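Local coordinates for leucyl-tRNA synthetase subunit alpha (Aquifex aeolicus, PDB 3PZ5), which attaches leucine to its tRNA and, through the CP1 editing domain seen here, probably hydrolyses wrongly charged tRNA(Leu), at residues 26-31 against 122-127. The protein carries 1 engineered substitution. Sequence-based numbering, arbitrary orientation.
Sequences IDVFTT and TGAIMC
Strands 26-30 and 124-127 cross at 73° with axes 5.4 Å apart, the CA atoms of V28 and I125 being the nearest pair, and two waters rather than direct backbone ladder bonds link their main chains. V28 fills the crossing: with CG1 anti to its backbone N (chi1 154°), that methyl sits 3.3 Å from M126 N, while CG2 rests against A124 O and the I125 carbonyl carbon. A124 CB also meets I26 CG2 at 3.8 Å. Further along, the extended chain of M126 brings CE to T30, between OG1 and CG2; T30 OG1 itself bonds to R32 N. T122 OG1 donates to D27 O at 2.7 Å, approaching from above the carbonyl plane, 39° out of it. A valine in place of T122 would probably leave D27 O without this donor and remove the only direct hydrogen bond between the two segments. One water accepts from F29 N and T122 N and donates to A124 O; the other joins F29 O to M126 N. The crossing lies within the editing domain's mixed sheet, where 26-30 pairs with strand 12-18 and 124-127 with strand 41-44, whose L44 touches both I26 and A124, while helix 133-142 meets I125 through D135.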
loop_
_atom_site.group_PDB
_atom_site.type_symbol
_atom_site.label_atom_id
_atom_site.label_comp_id
_atom_site.label_asym_id
_atom_site.label_seq_id
_atom_site.Cartn_x
_atom_site.Cartn_y
_atom_site.Cartn_z
ATOM N N ILE A 26 6.901 8.508 -0.460
ATOM C CA ILE A 26 5.855 8.117 -1.384
ATOM C C ILE A 26 4.516 8.604 -0.847
ATOM O O ILE A 26 4.021 8.119 0.176
ATOM C CB ILE A 26 5.825 6.585 -1.607
ATOM C CG1 ILE A 26 7.153 6.100 -2.199
ATOM C CG2 ILE A 26 4.662 6.195 -2.515
ATOM C CD1 ILE A 26 7.400 4.602 -2.051
ATOM N N ASP A 27 3.944 9.588 -1.526
ATOM C CA ASP A 27 2.606 10.021 -1.196
ATOM C C ASP A 27 1.615 9.038 -1.789
ATOM O O ASP A 27 1.771 8.575 -2.922
ATOM C CB ASP A 27 2.342 11.444 -1.678
ATOM C CG ASP A 27 2.912 12.497 -0.736
ATOM O OD1 ASP A 27 3.306 12.145 0.398
ATOM O OD2 ASP A 27 2.957 13.686 -1.129
ATOM N N VAL A 28 0.606 8.714 -0.995
ATOM C CA VAL A 28 -0.387 7.728 -1.359
ATOM C C VAL A 28 -1.766 8.317 -1.105
ATOM O O VAL A 28 -2.009 8.901 -0.047
ATOM C CB VAL A 28 -0.182 6.433 -0.530
ATOM C CG1 VAL A 28 -1.475 5.659 -0.384
ATOM C CG2 VAL A 28 0.908 5.565 -1.149
ATOM N N PHE A 29 -2.655 8.185 -2.082
ATOM C CA PHE A 29 -4.050 8.550 -1.875
ATOM C C PHE A 29 -4.858 7.328 -1.455
ATOM O O PHE A 29 -4.726 6.244 -2.038
ATOM C CB PHE A 29 -4.666 9.186 -3.126
ATOM C CG PHE A 29 -6.150 9.449 -3.000
ATOM C CD1 PHE A 29 -6.615 10.608 -2.389
ATOM C CD2 PHE A 29 -7.076 8.520 -3.470
ATOM C CE1 PHE A 29 -7.978 10.844 -2.258
ATOM C CE2 PHE A 29 -8.443 8.746 -3.348
ATOM C CZ PHE A 29 -8.896 9.912 -2.742
ATOM N N THR A 30 -5.701 7.520 -0.446
ATOM C CA THR A 30 -6.581 6.464 0.038
ATOM C C THR A 30 -7.934 7.024 0.460
ATOM O O THR A 30 -8.019 8.151 0.954
ATOM C CB THR A 30 -5.944 5.668 1.217
ATOM O OG1 THR A 30 -6.869 4.681 1.690
ATOM C CG2 THR A 30 -5.558 6.589 2.373
ATOM N N THR A 31 -8.986 6.234 0.260
ATOM C CA THR A 31 -10.315 6.563 0.778
ATOM C C THR A 31 -10.533 5.877 2.129
ATOM O O THR A 31 -11.615 5.963 2.718
ATOM C CB THR A 31 -11.442 6.143 -0.198
ATOM O OG1 THR A 31 -11.317 4.750 -0.504
ATOM C CG2 THR A 31 -11.374 6.954 -1.496
ATOM N N THR A 122 -2.213 9.057 -6.812
ATOM C CA THR A 122 -0.823 9.420 -7.061
ATOM C C THR A 122 -0.093 8.317 -7.837
ATOM O O THR A 122 1.117 8.395 -8.051
ATOM C CB THR A 122 -0.077 9.701 -5.737
ATOM O OG1 THR A 122 -0.092 8.526 -4.917
ATOM C CG2 THR A 122 -0.732 10.850 -4.981
ATOM N N GLY A 123 -0.839 7.297 -8.259
ATOM C CA GLY A 123 -0.267 6.146 -8.958
ATOM C C GLY A 123 0.471 5.224 -8.008
ATOM O O GLY A 123 1.251 4.371 -8.432
ATOM N N ALA A 124 0.219 5.410 -6.717
ATOM C CA ALA A 124 0.887 4.670 -5.657
ATOM C C ALA A 124 -0.114 4.446 -4.538
ATOM O O ALA A 124 -0.874 5.354 -4.189
ATOM C CB ALA A 124 2.076 5.445 -5.145
ATOM N N ILE A 125 -0.127 3.235 -3.986
ATOM C CA ILE A 125 -1.082 2.891 -2.930
ATOM C C ILE A 125 -0.432 2.236 -1.711
ATOM O O ILE A 125 0.647 1.638 -1.804
ATOM C CB ILE A 125 -2.240 1.994 -3.448
ATOM C CG1 ILE A 125 -1.712 0.648 -3.956
ATOM C CG2 ILE A 125 -3.067 2.724 -4.507
ATOM C CD1 ILE A 125 -2.750 -0.452 -3.928
ATOM N N MET A 126 -1.090 2.378 -0.566
ATOM C CA MET A 126 -0.748 1.590 0.609
ATOM C C MET A 126 -1.617 0.339 0.571
ATOM O O MET A 126 -2.784 0.402 0.190
ATOM C CB MET A 126 -0.958 2.384 1.906
ATOM C CG MET A 126 -2.404 2.661 2.270
ATOM S SD MET A 126 -2.591 3.499 3.854
ATOM C CE MET A 126 -4.364 3.337 4.093
ATOM N N CYS A 127 -1.049 -0.798 0.951
ATOM C CA CYS A 127 -1.774 -2.049 0.800
ATOM C C CYS A 127 -2.238 -2.644 2.110
ATOM O O CYS A 127 -1.436 -2.944 3.001
ATOM C CB CYS A 127 -0.955 -3.045 -0.002
ATOM S SG CYS A 127 -0.564 -2.413 -1.632
HETATM O O HOH W 1 -2.808 6.958 -5.087
HETATM O O HOH W 2 -3.934 3.515 -0.830
#